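Long-range contacts in N-acetylglucosamine-specific lectin (Saxidomus purpuratus, PDB 6A7T), which probably binds carbohydrates carrying N-acetylated sugars such as N-acetylglucosamine, as a C-type lectin whose sugar recognition does not depend on calcium: residues B[27-32]-B[153-158]; B[53-58]-B[149-154]; B[118-123]-B[138-143]. One frame throughout, in Å; residues are numbered along the deposited sequence.

Contact 1 (B[27-32]-B[153-158]). With CA (calcium ion), chain D.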
ATOM      1  N   ASP B  27     -17.178 -11.553  11.775  1.00 43.43           N
ATOM      2  CA  ASP B  27     -17.101 -11.961  10.392  1.00 42.34           C
ATOM      3  C   ASP B  27     -16.299 -13.264  10.294  1.00 36.26           C
ATOM      4  O   ASP B  27     -16.353 -13.926   9.273  1.00 40.91           O
ATOM      5  CB  ASP B  27     -16.463 -10.884   9.516  1.00 45.13           C
ATOM      6  CG  ASP B  27     -17.345  -9.670   9.311  1.00 46.95           C
ATOM      7  OD1 ASP B  27     -18.423  -9.829   8.717  1.00 47.68           O
ATOM      8  OD2 ASP B  27     -16.934  -8.576   9.736  1.00 50.10           O
ATOM      9  N   CYS B  28     -15.536 -13.586  11.344  1.00 33.52           N
ATOM     10  CA  CYS B  28     -14.579 -14.662  11.282  1.00 32.07           C
ATOM     11  C   CYS B  28     -15.312 -15.984  11.468  1.00 34.03           C
ATOM     12  O   CYS B  28     -16.010 -16.148  12.464  1.00 33.55           O
ATOM     13  CB  CYS B  28     -13.497 -14.524  12.342  1.00 30.20           C
ATOM     14  SG  CYS B  28     -12.426 -13.073  12.145  1.00 29.42           S
ATOM     15  N   PRO B  29     -15.191 -16.939  10.517  1.00 29.91           N
ATOM     16  CA  PRO B  29     -15.678 -18.302  10.728  1.00 29.84           C
ATOM     17  C   PRO B  29     -15.062 -18.967  11.965  1.00 30.46           C
ATOM     18  O   PRO B  29     -14.030 -18.543  12.437  1.00 28.43           O
ATOM     19  CB  PRO B  29     -15.256 -19.031   9.447  1.00 31.43           C
ATOM     20  CG  PRO B  29     -15.134 -17.934   8.409  1.00 31.97           C
ATOM     21  CD  PRO B  29     -14.613 -16.741   9.177  1.00 31.17           C
ATOM     22  N   SER B  30     -15.708 -20.017  12.489  1.00 29.27           N
ATOM     23  CA  SER B  30     -15.205 -20.705  13.671  1.00 31.24           C
ATOM     24  C   SER B  30     -13.829 -21.300  13.336  1.00 29.79           C
ATOM     25  O   SER B  30     -13.635 -21.770  12.222  1.00 29.31           O
ATOM     26  CB  SER B  30     -16.199 -21.773  14.136  1.00 35.40           C
ATOM     27  OG  SER B  30     -15.951 -22.167  15.479  1.00 40.33           O
ATOM     28  N   GLY B  31     -12.894 -21.259  14.296  1.00 28.36           N
ATOM     29  CA  GLY B  31     -11.524 -21.755  14.116  1.00 27.10           C
ATOM     30  C   GLY B  31     -10.613 -20.759  13.402  1.00 27.55           C
ATOM     31  O   GLY B  31      -9.447 -21.083  13.148  1.00 28.07           O
ATOM     32  N   TRP B  32     -11.148 -19.582  13.053  1.00 26.63           N
ATOM     33  CA  TRP B  32     -10.345 -18.480  12.481  1.00 24.36           C
ATOM     34  C   TRP B  32     -10.046 -17.451  13.568  1.00 25.97           C
ATOM     35  O   TRP B  32     -10.879 -17.158  14.413  1.00 29.59           O
ATOM     36  CB  TRP B  32     -11.042 -17.787  11.316  1.00 22.35           C
ATOM     37  CG  TRP B  32     -11.244 -18.636  10.102  1.00 20.41           C
ATOM     38  CD1 TRP B  32     -11.947 -19.801  10.024  1.00 20.54           C
ATOM     39  CD2 TRP B  32     -10.821 -18.339   8.773  1.00 18.72           C
ATOM     40  NE1 TRP B  32     -11.930 -20.280   8.749  1.00 18.86           N
ATOM     41  CE2 TRP B  32     -11.289 -19.379   7.942  1.00 18.20           C
ATOM     42  CE3 TRP B  32     -10.059 -17.311   8.207  1.00 16.62           C
ATOM     43  CZ2 TRP B  32     -10.990 -19.440   6.587  1.00 16.69           C
ATOM     44  CZ3 TRP B  32      -9.781 -17.360   6.857  1.00 17.36           C
ATOM     45  CH2 TRP B  32     -10.240 -18.413   6.058  1.00 18.28           C
ATOM     46  N   CYS B 153      -4.458 -18.801   5.484  1.00  9.41           N
ATOM     47  CA  CYS B 153      -5.483 -18.112   4.727  1.00 10.78           C
ATOM     48  C   CYS B 153      -5.944 -16.853   5.473  1.00 10.19           C
ATOM     49  O   CYS B 153      -5.860 -16.739   6.676  1.00 10.47           O
ATOM     50  CB  CYS B 153      -6.726 -18.961   4.478  1.00 12.19           C
ATOM     51  SG  CYS B 153      -6.397 -20.573   3.711  1.00 13.85           S
ATOM     52  N   GLU B 154      -6.418 -15.894   4.687  1.00 10.08           N
ATOM     53  CA  GLU B 154      -6.841 -14.553   5.170  1.00 10.34           C
ATOM     54  C   GLU B 154      -8.152 -14.172   4.475  1.00 10.50           C
ATOM     55  O   GLU B 154      -8.259 -14.289   3.294  1.00 11.55           O
ATOM     56  CB  GLU B 154      -5.780 -13.499   4.864  1.00 10.45           C
ATOM     57  CG  GLU B 154      -6.121 -12.128   5.454  1.00 11.69           C
ATOM     58  CD  GLU B 154      -5.131 -11.004   5.176  1.00 12.28           C
ATOM     59  OE1 GLU B 154      -4.228 -11.210   4.298  1.00 12.57           O
ATOM     60  OE2 GLU B 154      -5.274  -9.916   5.791  1.00 12.04           O
ATOM     61  N   ILE B 155      -9.120 -13.720   5.285  1.00 12.22           N
ATOM     62  CA  ILE B 155     -10.307 -12.982   4.825  1.00 14.40           C
ATOM     63  C   ILE B 155     -10.144 -11.543   5.321  1.00 13.46           C
ATOM     64  O   ILE B 155     -10.015 -11.372   6.538  1.00 12.47           O
ATOM     65  CB  ILE B 155     -11.576 -13.608   5.411  1.00 15.59           C
ATOM     66  CG1 ILE B 155     -11.825 -15.021   4.883  1.00 17.99           C
ATOM     67  CG2 ILE B 155     -12.774 -12.724   5.160  1.00 17.56           C
ATOM     68  CD1 ILE B 155     -12.851 -15.797   5.705  1.00 18.18           C
ATOM     69  N   ASP B 156     -10.121 -10.558   4.402  1.00 17.44           N
ATOM     70  CA  ASP B 156      -9.867  -9.174   4.833  1.00 19.19           C
ATOM     71  C   ASP B 156     -11.065  -8.261   4.534  1.00 22.90           C
ATOM     72  O   ASP B 156     -11.010  -7.109   4.929  1.00 22.58           O
ATOM     73  CB  ASP B 156      -8.549  -8.609   4.284  1.00 20.85           C
ATOM     74  CG  ASP B 156      -8.498  -8.380   2.797  1.00 20.55           C
ATOM     75  OD1 ASP B 156      -9.544  -8.522   2.161  1.00 22.49           O
ATOM     76  OD2 ASP B 156      -7.385  -8.105   2.270  1.00 22.19           O
ATOM     77  N   CYS B 157     -12.156  -8.804   3.978  1.00 25.39           N
ATOM     78  CA  CYS B 157     -13.407  -8.042   3.764  1.00 28.39           C
ATOM     79  C   CYS B 157     -13.102  -6.714   3.047  1.00 31.80           C
ATOM     80  O   CYS B 157     -13.729  -5.674   3.341  1.00 35.18           O
ATOM     81  CB  CYS B 157     -14.123  -7.773   5.085  1.00 28.12           C
ATOM     82  SG  CYS B 157     -14.499  -9.227   6.111  1.00 32.11           S
ATOM     83  N   SER B 158     -12.124  -6.729   2.131  1.00 34.48           N
ATOM     84  CA  SER B 158     -11.769  -5.557   1.340  1.00 38.54           C
ATOM     85  C   SER B 158     -12.675  -5.476   0.101  1.00 46.08           C
ATOM     86  O   SER B 158     -13.486  -6.367  -0.140  1.00 51.70           O
ATOM     87  CB  SER B 158     -10.296  -5.565   0.975  1.00 36.79           C
ATOM     88  OG  SER B 158      -9.971  -6.653   0.115  1.00 33.36           O
TER
HETATM   89 CA    CA D 201      -3.271  -8.718   5.101  1.00 10.64          CA
HETATM   90  O   HOH W   1      -4.836  -8.337   3.151  1.00 12.77           O
HETATM   91  O   HOH W   2      -4.370  -6.978   6.329  1.00 11.89           O
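Ile155 and Trp32 form the apolar heart of the contact between residues 27-32 and 153-158. The methyl CD1 of Ile155 lies over one face of the indole, 3.9 Å from the centroid of the six-membered ring and 21° off its normal, a CH-pi contact. The two side chains cross at about a right angle, and CG1 follows CD1 onto the outer corner of the ring, where Trp32 CZ3 and CH2 lie. CG1 of Ile155 stands anti to the carbonyl carbon (chi1 -66°), and the extended chi2 then carries CD1 outward to the indole. Pro29 CD approaches the same methyl, 4.0 Å from Ile155 CD1, and its CG rests on the same face of Trp32. A type II turn from Pro29 to Trp32, closed by Trp32 N to Pro29 O at 3.1 Å, brings proline and indole together. Trp32 CH2 approaches Cys153 CB at 3.9 Å. At the other end Asp27 CB packs on Cys157 SG at 4.3 Å, while the Asp27 carboxylate turns to Ser24 N.

No hydrogen bond joins the two segments; the polar groups work within 153-158 or beyond it. Asp156 OD1 accepts Ser158 N, making an Asx turn, and Ser158 OG joins from the same face of the carboxylate. Glu154 points away and chelates calcium through both oxygens, OE2 at 2.4 Å from the ion, with Thr65, Glu67 and Glu71 completing the protein ligands; Ser38 OG hydrogen-bonds Glu154 OE2. Disulfides Cys28-Cys39 and Cys23-Cys157 flank the packing, an arrangement characteristic of the long-form C-type lectin domain, whose N-terminal extension is held against the terminal strand.

Contact 2 (B[53-58]-B[149-154]). With CA (calcium ion), chain D.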
ATOM      1  N   LYS B  53      -3.057 -22.364  -2.313  1.00 13.22           N
ATOM      2  CA  LYS B  53      -3.776 -21.241  -2.968  1.00 13.41           C
ATOM      3  C   LYS B  53      -5.227 -21.643  -3.242  1.00 13.72           C
ATOM      4  O   LYS B  53      -6.184 -20.935  -2.861  1.00 13.25           O
ATOM      5  CB  LYS B  53      -3.072 -20.826  -4.245  1.00 14.77           C
ATOM      6  CG  LYS B  53      -3.759 -19.669  -4.984  1.00 15.70           C
ATOM      7  CD  LYS B  53      -2.977 -19.280  -6.213  1.00 18.62           C
ATOM      8  CE  LYS B  53      -3.727 -18.264  -7.057  1.00 20.47           C
ATOM      9  NZ  LYS B  53      -5.013 -18.825  -7.508  1.00 26.23           N
ATOM     10  N   ALA B  54      -5.400 -22.818  -3.870  1.00 15.58           N
ATOM     11  CA  ALA B  54      -6.782 -23.332  -4.127  1.00 16.08           C
ATOM     12  C   ALA B  54      -7.574 -23.564  -2.845  1.00 15.16           C
ATOM     13  O   ALA B  54      -8.776 -23.333  -2.825  1.00 17.36           O
ATOM     14  CB  ALA B  54      -6.709 -24.604  -4.941  1.00 17.09           C
ATOM     15  N   PHE B  55      -6.945 -24.133  -1.803  1.00 13.17           N
ATOM     16  CA  PHE B  55      -7.595 -24.364  -0.551  1.00 14.10           C
ATOM     17  C   PHE B  55      -8.163 -23.046  -0.001  1.00 14.72           C
ATOM     18  O   PHE B  55      -9.318 -23.003   0.435  1.00 16.67           O
ATOM     19  CB  PHE B  55      -6.656 -25.018   0.469  1.00 14.94           C
ATOM     20  CG  PHE B  55      -7.232 -25.137   1.852  1.00 15.60           C
ATOM     21  CD1 PHE B  55      -8.274 -26.029   2.148  1.00 15.86           C
ATOM     22  CD2 PHE B  55      -6.797 -24.297   2.875  1.00 14.59           C
ATOM     23  CE1 PHE B  55      -8.812 -26.090   3.420  1.00 16.84           C
ATOM     24  CE2 PHE B  55      -7.344 -24.350   4.138  1.00 15.57           C
ATOM     25  CZ  PHE B  55      -8.354 -25.251   4.415  1.00 16.68           C
ATOM     26  N   CYS B  56      -7.347 -21.990   0.020  1.00 14.28           N
ATOM     27  CA  CYS B  56      -7.832 -20.761   0.632  1.00 15.35           C
ATOM     28  C   CYS B  56      -9.021 -20.226  -0.199  1.00 16.08           C
ATOM     29  O   CYS B  56     -10.021 -19.714   0.350  1.00 16.34           O
ATOM     30  CB  CYS B  56      -6.714 -19.745   0.714  1.00 13.73           C
ATOM     31  SG  CYS B  56      -5.482 -20.187   1.967  1.00 13.39           S
ATOM     32  N   GLU B  57      -8.919 -20.375  -1.509  1.00 17.63           N
ATOM     33  CA  GLU B  57     -10.062 -19.964  -2.412  1.00 20.18           C
ATOM     34  C   GLU B  57     -11.351 -20.744  -2.087  1.00 22.64           C
ATOM     35  O   GLU B  57     -12.448 -20.159  -2.077  1.00 21.55           O
ATOM     36  CB  GLU B  57      -9.652 -20.113  -3.866  1.00 20.91           C
ATOM     37  CG  GLU B  57      -8.612 -19.098  -4.320  1.00 24.09           C
ATOM     38  CD  GLU B  57      -7.864 -19.459  -5.600  1.00 25.44           C
ATOM     39  OE1 GLU B  57      -8.065 -20.585  -6.113  1.00 29.45           O
ATOM     40  OE2 GLU B  57      -7.028 -18.662  -6.061  1.00 26.45           O
ATOM     41  N   SER B  58     -11.219 -22.027  -1.715  1.00 21.03           N
ATOM     42  CA  SER B  58     -12.340 -22.902  -1.336  1.00 23.65           C
ATOM     43  C   SER B  58     -13.065 -22.411  -0.075  1.00 25.89           C
ATOM     44  O   SER B  58     -14.240 -22.776   0.160  1.00 29.89           O
ATOM     45  CB  SER B  58     -11.856 -24.339  -1.183  1.00 22.70           C
ATOM     46  OG  SER B  58     -11.413 -24.584   0.134  1.00 21.88           O
ATOM     47  N   GLY B 149       3.116 -28.556   2.708  1.00 11.55           N
ATOM     48  CA  GLY B 149       3.157 -27.920   3.989  1.00 10.34           C
ATOM     49  C   GLY B 149       1.830 -27.321   4.373  1.00  8.89           C
ATOM     50  O   GLY B 149       0.881 -27.368   3.609  1.00  9.97           O
ATOM     51  N   PRO B 150       1.762 -26.716   5.560  1.00  8.72           N
ATOM     52  CA  PRO B 150       0.596 -25.986   6.019  1.00  8.73           C
ATOM     53  C   PRO B 150       0.613 -24.593   5.372  1.00  8.14           C
ATOM     54  O   PRO B 150       1.547 -24.209   4.667  1.00  7.95           O
ATOM     55  CB  PRO B 150       0.811 -25.896   7.540  1.00  8.82           C
ATOM     56  CG  PRO B 150       2.316 -25.753   7.624  1.00  8.32           C
ATOM     57  CD  PRO B 150       2.850 -26.624   6.532  1.00  8.51           C
ATOM     58  N   CYS B 151      -0.465 -23.853   5.618  1.00  8.15           N
ATOM     59  CA  CYS B 151      -0.590 -22.525   4.992  1.00  8.74           C
ATOM     60  C   CYS B 151      -1.389 -21.584   5.883  1.00  8.88           C
ATOM     61  O   CYS B 151      -1.976 -22.006   6.912  1.00  7.95           O
ATOM     62  CB  CYS B 151      -1.233 -22.712   3.623  1.00  8.69           C
ATOM     63  SG  CYS B 151      -2.979 -23.190   3.627  1.00 10.64           S
ATOM     64  N   ILE B 152      -1.384 -20.286   5.525  1.00  7.56           N
ATOM     65  CA  ILE B 152      -2.193 -19.274   6.214  1.00  8.43           C
ATOM     66  C   ILE B 152      -3.172 -18.633   5.220  1.00  7.88           C
ATOM     67  O   ILE B 152      -2.763 -18.050   4.239  1.00  9.30           O
ATOM     68  CB  ILE B 152      -1.289 -18.209   6.838  1.00  8.22           C
ATOM     69  CG1 ILE B 152      -0.181 -18.838   7.661  1.00  8.46           C
ATOM     70  CG2 ILE B 152      -2.153 -17.241   7.634  1.00  8.09           C
ATOM     71  CD1 ILE B 152       0.889 -17.925   8.131  1.00  9.29           C
ATOM     72  N   CYS B 153      -4.458 -18.801   5.484  1.00  9.41           N
ATOM     73  CA  CYS B 153      -5.483 -18.112   4.727  1.00 10.78           C
ATOM     74  C   CYS B 153      -5.944 -16.853   5.473  1.00 10.19           C
ATOM     75  O   CYS B 153      -5.860 -16.739   6.676  1.00 10.47           O
ATOM     76  CB  CYS B 153      -6.726 -18.961   4.478  1.00 12.19           C
ATOM     77  SG  CYS B 153      -6.397 -20.573   3.711  1.00 13.85           S
ATOM     78  N   GLU B 154      -6.418 -15.894   4.687  1.00 10.08           N
ATOM     79  CA  GLU B 154      -6.841 -14.553   5.170  1.00 10.34           C
ATOM     80  C   GLU B 154      -8.152 -14.172   4.475  1.00 10.50           C
ATOM     81  O   GLU B 154      -8.259 -14.289   3.294  1.00 11.55           O
ATOM     82  CB  GLU B 154      -5.780 -13.499   4.864  1.00 10.45           C
ATOM     83  CG  GLU B 154      -6.121 -12.128   5.454  1.00 11.69           C
ATOM     84  CD  GLU B 154      -5.131 -11.004   5.176  1.00 12.28           C
ATOM     85  OE1 GLU B 154      -4.228 -11.210   4.298  1.00 12.57           O
ATOM     86  OE2 GLU B 154      -5.274  -9.916   5.791  1.00 12.04           O
TER
HETATM   87 CA    CA D 201      -3.271  -8.718   5.101  1.00 10.64          CA
HETATM   88  O   HOH W   1      -4.836  -8.337   3.151  1.00 12.77           O
HETATM   89  O   HOH W   2      -4.370  -6.978   6.329  1.00 11.89           O
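The conserved disulfide of the C-type lectin fold, which ties the first helix to the last strand, forms this contact: Cys56 SG and Cys153 SG are bonded at 2.0 Å with a chi3 of -81°. Helix 53-58 and strand 149-154 run in roughly the same direction, their axes 36° apart and 8.6 Å at closest approach, and the bridge spans them where the backbones come nearest, with Cys56 CA 5.4 Å from Cys153 CA. In both half-cystines the sulfur lies anti to the carbonyl carbon (chi1 -72° in Cys56), which directs each SG into the space between helix and strand.

Phe55 flanks the bridge. Its CG is anti to the backbone N, and the ring reaches the strand along the side bearing CD2 and CE2, with CD2 3.8 Å from Cys153 SG and 4.0 Å from Cys151 SG. Both sulfurs approach the ring obliquely, in sulfur-aromatic contacts. Arg47, on the neighbouring strand, adds a cation-pi contact to the same ring. Cys151 also comes within 4.2 Å of the bridge, measured from its SG to Cys56 SG, so three sulfurs gather here, two of them against the Phe55 ring.

This cluster belongs to the buried layer where the helix lies on the sheet that includes strands 38-47, 149-155 and 62-63; Leu63 packs on both Cys56 and Cys151. Ile152 and Glu154 point away from the helix, Ile152 onto Phe42 and Tyr88, Glu154 into the calcium site. Ser58 OG bonds Phe55 O at 2.6 Å, in the carbonyl plane on a lone pair.

Contact 3 (B[118-123]-B[138-143])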
ATOM      1  N   LYS B 118      17.633 -13.520   2.252  1.00 17.50           N
ATOM      2  CA  LYS B 118      16.580 -13.854   1.282  1.00 17.62           C
ATOM      3  C   LYS B 118      16.113 -12.563   0.600  1.00 15.04           C
ATOM      4  O   LYS B 118      16.243 -11.494   1.187  1.00 16.76           O
ATOM      5  CB  LYS B 118      15.434 -14.567   2.010  1.00 17.27           C
ATOM      6  CG  LYS B 118      15.872 -15.724   2.899  1.00 17.80           C
ATOM      7  CD  LYS B 118      16.600 -16.802   2.137  1.00 19.16           C
ATOM      8  CE  LYS B 118      16.761 -18.084   2.927  1.00 19.76           C
ATOM      9  NZ  LYS B 118      17.376 -19.132   2.089  1.00 22.20           N
ATOM     10  N   PRO B 119      15.573 -12.678  -0.625  1.00 15.78           N
ATOM     11  CA  PRO B 119      15.322 -13.922  -1.335  1.00 15.64           C
ATOM     12  C   PRO B 119      16.510 -14.575  -2.066  1.00 17.14           C
ATOM     13  O   PRO B 119      17.464 -13.902  -2.423  1.00 19.58           O
ATOM     14  CB  PRO B 119      14.279 -13.529  -2.382  1.00 16.16           C
ATOM     15  CG  PRO B 119      14.643 -12.093  -2.689  1.00 16.67           C
ATOM     16  CD  PRO B 119      15.045 -11.522  -1.354  1.00 16.09           C
ATOM     17  N   ASP B 120      16.390 -15.865  -2.386  1.00 19.67           N
ATOM     18  CA  ASP B 120      17.351 -16.574  -3.275  1.00 20.60           C
ATOM     19  C   ASP B 120      17.141 -16.219  -4.755  1.00 22.97           C
ATOM     20  O   ASP B 120      18.039 -16.466  -5.579  1.00 20.71           O
ATOM     21  CB  ASP B 120      17.246 -18.064  -3.040  1.00 21.27           C
ATOM     22  CG  ASP B 120      17.840 -18.425  -1.697  1.00 23.51           C
ATOM     23  OD1 ASP B 120      19.070 -18.208  -1.538  1.00 27.30           O
ATOM     24  OD2 ASP B 120      17.087 -18.882  -0.819  1.00 21.39           O
ATOM     25  N   ASN B 121      15.954 -15.691  -5.098  1.00 21.37           N
ATOM     26  CA  ASN B 121      15.580 -15.304  -6.485  1.00 21.65           C
ATOM     27  C   ASN B 121      15.522 -16.561  -7.343  1.00 22.27           C
ATOM     28  O   ASN B 121      16.215 -16.690  -8.367  1.00 24.72           O
ATOM     29  CB  ASN B 121      16.488 -14.196  -7.035  1.00 24.32           C
ATOM     30  CG  ASN B 121      16.246 -12.896  -6.305  1.00 24.53           C
ATOM     31  OD1 ASN B 121      17.160 -12.254  -5.803  1.00 30.74           O
ATOM     32  ND2 ASN B 121      14.989 -12.519  -6.211  1.00 24.37           N
ATOM     33  N   ASN B 122      14.661 -17.485  -6.923  1.00 18.12           N
ATOM     34  CA  ASN B 122      14.564 -18.771  -7.532  1.00 18.57           C
ATOM     35  C   ASN B 122      13.256 -18.840  -8.324  1.00 17.65           C
ATOM     36  O   ASN B 122      12.809 -19.910  -8.734  1.00 16.54           O
ATOM     37  CB  ASN B 122      14.802 -19.839  -6.452  1.00 20.34           C
ATOM     38  CG  ASN B 122      13.813 -19.765  -5.297  1.00 22.41           C
ATOM     39  OD1 ASN B 122      12.793 -19.079  -5.397  1.00 21.18           O
ATOM     40  ND2 ASN B 122      14.052 -20.543  -4.251  1.00 21.41           N
ATOM     41  N   LYS B 123      12.635 -17.662  -8.544  1.00 17.02           N
ATOM     42  CA  LYS B 123      11.348 -17.582  -9.200  1.00 18.11           C
ATOM     43  C   LYS B 123      10.340 -18.534  -8.551  1.00 15.07           C
ATOM     44  O   LYS B 123       9.502 -19.172  -9.209  1.00 19.50           O
ATOM     45  CB  LYS B 123      11.506 -17.873 -10.695  1.00 19.19           C
ATOM     46  CG  LYS B 123      12.413 -16.859 -11.365  1.00 20.67           C
ATOM     47  CD  LYS B 123      12.272 -16.760 -12.849  1.00 22.03           C
ATOM     48  CE  LYS B 123      13.070 -15.590 -13.415  1.00 23.34           C
ATOM     49  NZ  LYS B 123      12.722 -15.357 -14.844  1.00 24.13           N
ATOM     50  N   TRP B 138      10.218 -14.314   5.739  1.00  9.68           N
ATOM     51  CA  TRP B 138       9.826 -14.863   4.426  1.00  9.88           C
ATOM     52  C   TRP B 138      11.012 -15.585   3.784  1.00 10.05           C
ATOM     53  O   TRP B 138      12.119 -15.083   3.820  1.00 10.49           O
ATOM     54  CB  TRP B 138       9.341 -13.819   3.424  1.00 10.40           C
ATOM     55  CG  TRP B 138       8.212 -12.980   3.913  1.00 10.31           C
ATOM     56  CD1 TRP B 138       7.416 -13.155   5.012  1.00  9.43           C
ATOM     57  CD2 TRP B 138       7.809 -11.742   3.291  1.00 10.34           C
ATOM     58  NE1 TRP B 138       6.555 -12.084   5.126  1.00 11.56           N
ATOM     59  CE2 TRP B 138       6.764 -11.218   4.077  1.00 10.51           C
ATOM     60  CE3 TRP B 138       8.262 -11.030   2.166  1.00 11.57           C
ATOM     61  CZ2 TRP B 138       6.135 -10.010   3.766  1.00 10.49           C
ATOM     62  CZ3 TRP B 138       7.631  -9.841   1.859  1.00 11.33           C
ATOM     63  CH2 TRP B 138       6.555  -9.371   2.625  1.00 11.62           C
ATOM     64  N   ASN B 139      10.693 -16.634   3.052  1.00 10.45           N
ATOM     65  CA  ASN B 139      11.593 -17.327   2.151  1.00 10.29           C
ATOM     66  C   ASN B 139      10.898 -17.643   0.839  1.00 10.03           C
ATOM     67  O   ASN B 139       9.668 -17.817   0.805  1.00 10.32           O
ATOM     68  CB  ASN B 139      12.128 -18.647   2.756  1.00 11.36           C
ATOM     69  CG  ASN B 139      13.195 -19.289   1.905  1.00 12.32           C
ATOM     70  OD1 ASN B 139      14.034 -18.606   1.278  1.00 12.36           O
ATOM     71  ND2 ASN B 139      13.194 -20.622   1.940  1.00 12.35           N
ATOM     72  N   ASP B 140      11.694 -17.782  -0.241  1.00 10.18           N
ATOM     73  CA  ASP B 140      11.232 -18.193  -1.513  1.00 11.40           C
ATOM     74  C   ASP B 140      11.651 -19.647  -1.752  1.00 11.71           C
ATOM     75  O   ASP B 140      12.784 -20.003  -1.612  1.00 12.14           O
ATOM     76  CB  ASP B 140      11.715 -17.322  -2.681  1.00 12.86           C
ATOM     77  CG  ASP B 140      13.195 -17.029  -2.769  1.00 13.40           C
ATOM     78  OD1 ASP B 140      13.925 -17.166  -1.749  1.00 12.65           O
ATOM     79  OD2 ASP B 140      13.594 -16.584  -3.902  1.00 14.90           O
ATOM     80  N   HIS B 141      10.696 -20.442  -2.181  1.00 13.20           N
ATOM     81  CA  HIS B 141      10.918 -21.883  -2.441  1.00 13.01           C
ATOM     82  C   HIS B 141      10.601 -22.194  -3.913  1.00 13.84           C
ATOM     83  O   HIS B 141       9.535 -21.869  -4.385  1.00 13.20           O
ATOM     84  CB  HIS B 141      10.029 -22.693  -1.517  1.00 12.91           C
ATOM     85  CG  HIS B 141      10.284 -24.157  -1.590  1.00 13.72           C
ATOM     86  ND1 HIS B 141      11.457 -24.699  -1.130  1.00 14.73           N
ATOM     87  CD2 HIS B 141       9.530 -25.174  -2.051  1.00 13.79           C
ATOM     88  CE1 HIS B 141      11.413 -26.006  -1.332  1.00 14.85           C
ATOM     89  NE2 HIS B 141      10.255 -26.333  -1.864  1.00 14.49           N
ATOM     90  N   VAL B 142      11.473 -22.966  -4.600  1.00 14.93           N
ATOM     91  CA  VAL B 142      11.380 -23.211  -6.049  0.50 15.90           C
ATOM     92  C   VAL B 142      10.133 -24.021  -6.387  1.00 16.63           C
ATOM     93  O   VAL B 142       9.498 -23.795  -7.416  1.00 19.69           O
ATOM     94  CB  VAL B 142      12.627 -23.934  -6.613  0.50 16.42           C
ATOM     95  CG1 VAL B 142      12.842 -25.294  -5.972  0.50 18.26           C
ATOM     96  CG2 VAL B 142      12.546 -24.104  -8.127  0.50 16.35           C
ATOM     97  N   ASP B 143       9.830 -25.016  -5.550  1.00 16.58           N
ATOM     98  CA  ASP B 143       8.808 -25.965  -5.841  1.00 18.72           C
ATOM     99  C   ASP B 143       7.469 -25.507  -5.262  1.00 19.79           C
ATOM    100  O   ASP B 143       7.184 -25.689  -4.071  1.00 19.53           O
ATOM    101  CB  ASP B 143       9.189 -27.342  -5.309  1.00 20.25           C
ATOM    102  CG  ASP B 143       8.371 -28.445  -5.949  1.00 24.15           C
ATOM    103  OD1 ASP B 143       7.281 -28.152  -6.500  1.00 21.66           O
ATOM    104  OD2 ASP B 143       8.807 -29.610  -5.873  1.00 30.40           O
TER
HETATM  105  O   HOH W   3      15.278 -21.518  -0.234  1.00 16.40           O
HETATM  106  O   HOH W   4      10.050 -22.112  -9.361  1.00 29.39           O
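Asp140 points its carboxylate into the bend of 118-123, where successive backbone N-H groups meet it. CG lies between the backbone N and the carbonyl carbon (chi1 50°), presenting both oxygens to the loop. Asp120 N bonds OD1 of Asp140 at 2.9 Å and Asn121 N bonds its OD2 at 2.8 Å, each on a syn lone pair; the first is nearly straight (164°), the second more bent. Asn122 N adds a weak bond to OD2. The Asn122 amide crosses the carboxylate with its plane turned by 43°, and ND2 donates to Asp140 O at 3.0 Å from above the carbonyl plane.

The carboxylates of Asp120 and Asp140 are almost parallel planes. Lys118 NZ forms a salt bridge on the syn lone pair of Asp120 OD2 at 2.9 Å, which probably eases the closeness of the two acids. The Lys118 chain, bent at chi2, passes Asn139 with CE 3.2 Å from OD1. A water joins Asp120 OD2, Asn139 ND2 and Asp140 O. The cis peptide before Pro119 and these residues mark the sugar-binding site of a C-type lectin: Lys118 and Asn139 bind N-acetylated sugars and Asp120, Asn139 and Asp140 a second calcium, although neither ligand occupies this chain.

In the fold
Contacts 1 and 2 lie on the same strand, 149-155, and share Cys153 and Glu154. Contact 2 is buried, where helix 49-58 meets the sheet, and rests on a disulfide with sulfur-aromatic packing; contact 1, its centre about 12 Å from that of contact 2, is partly buried and joins the N-terminal loop to the strand through apolar contacts. Neither has a hydrogen bond between its segments. Contact 3 sits at the surface, across the chain's centre from contact 1, and uses strand 134-141 of the other sheet. Its chemistry is polar, with a carboxylate gripped by backbone N-H groups. The occupied calcium site is thus associated with contacts 1 and 2, the sugar site with contact 3.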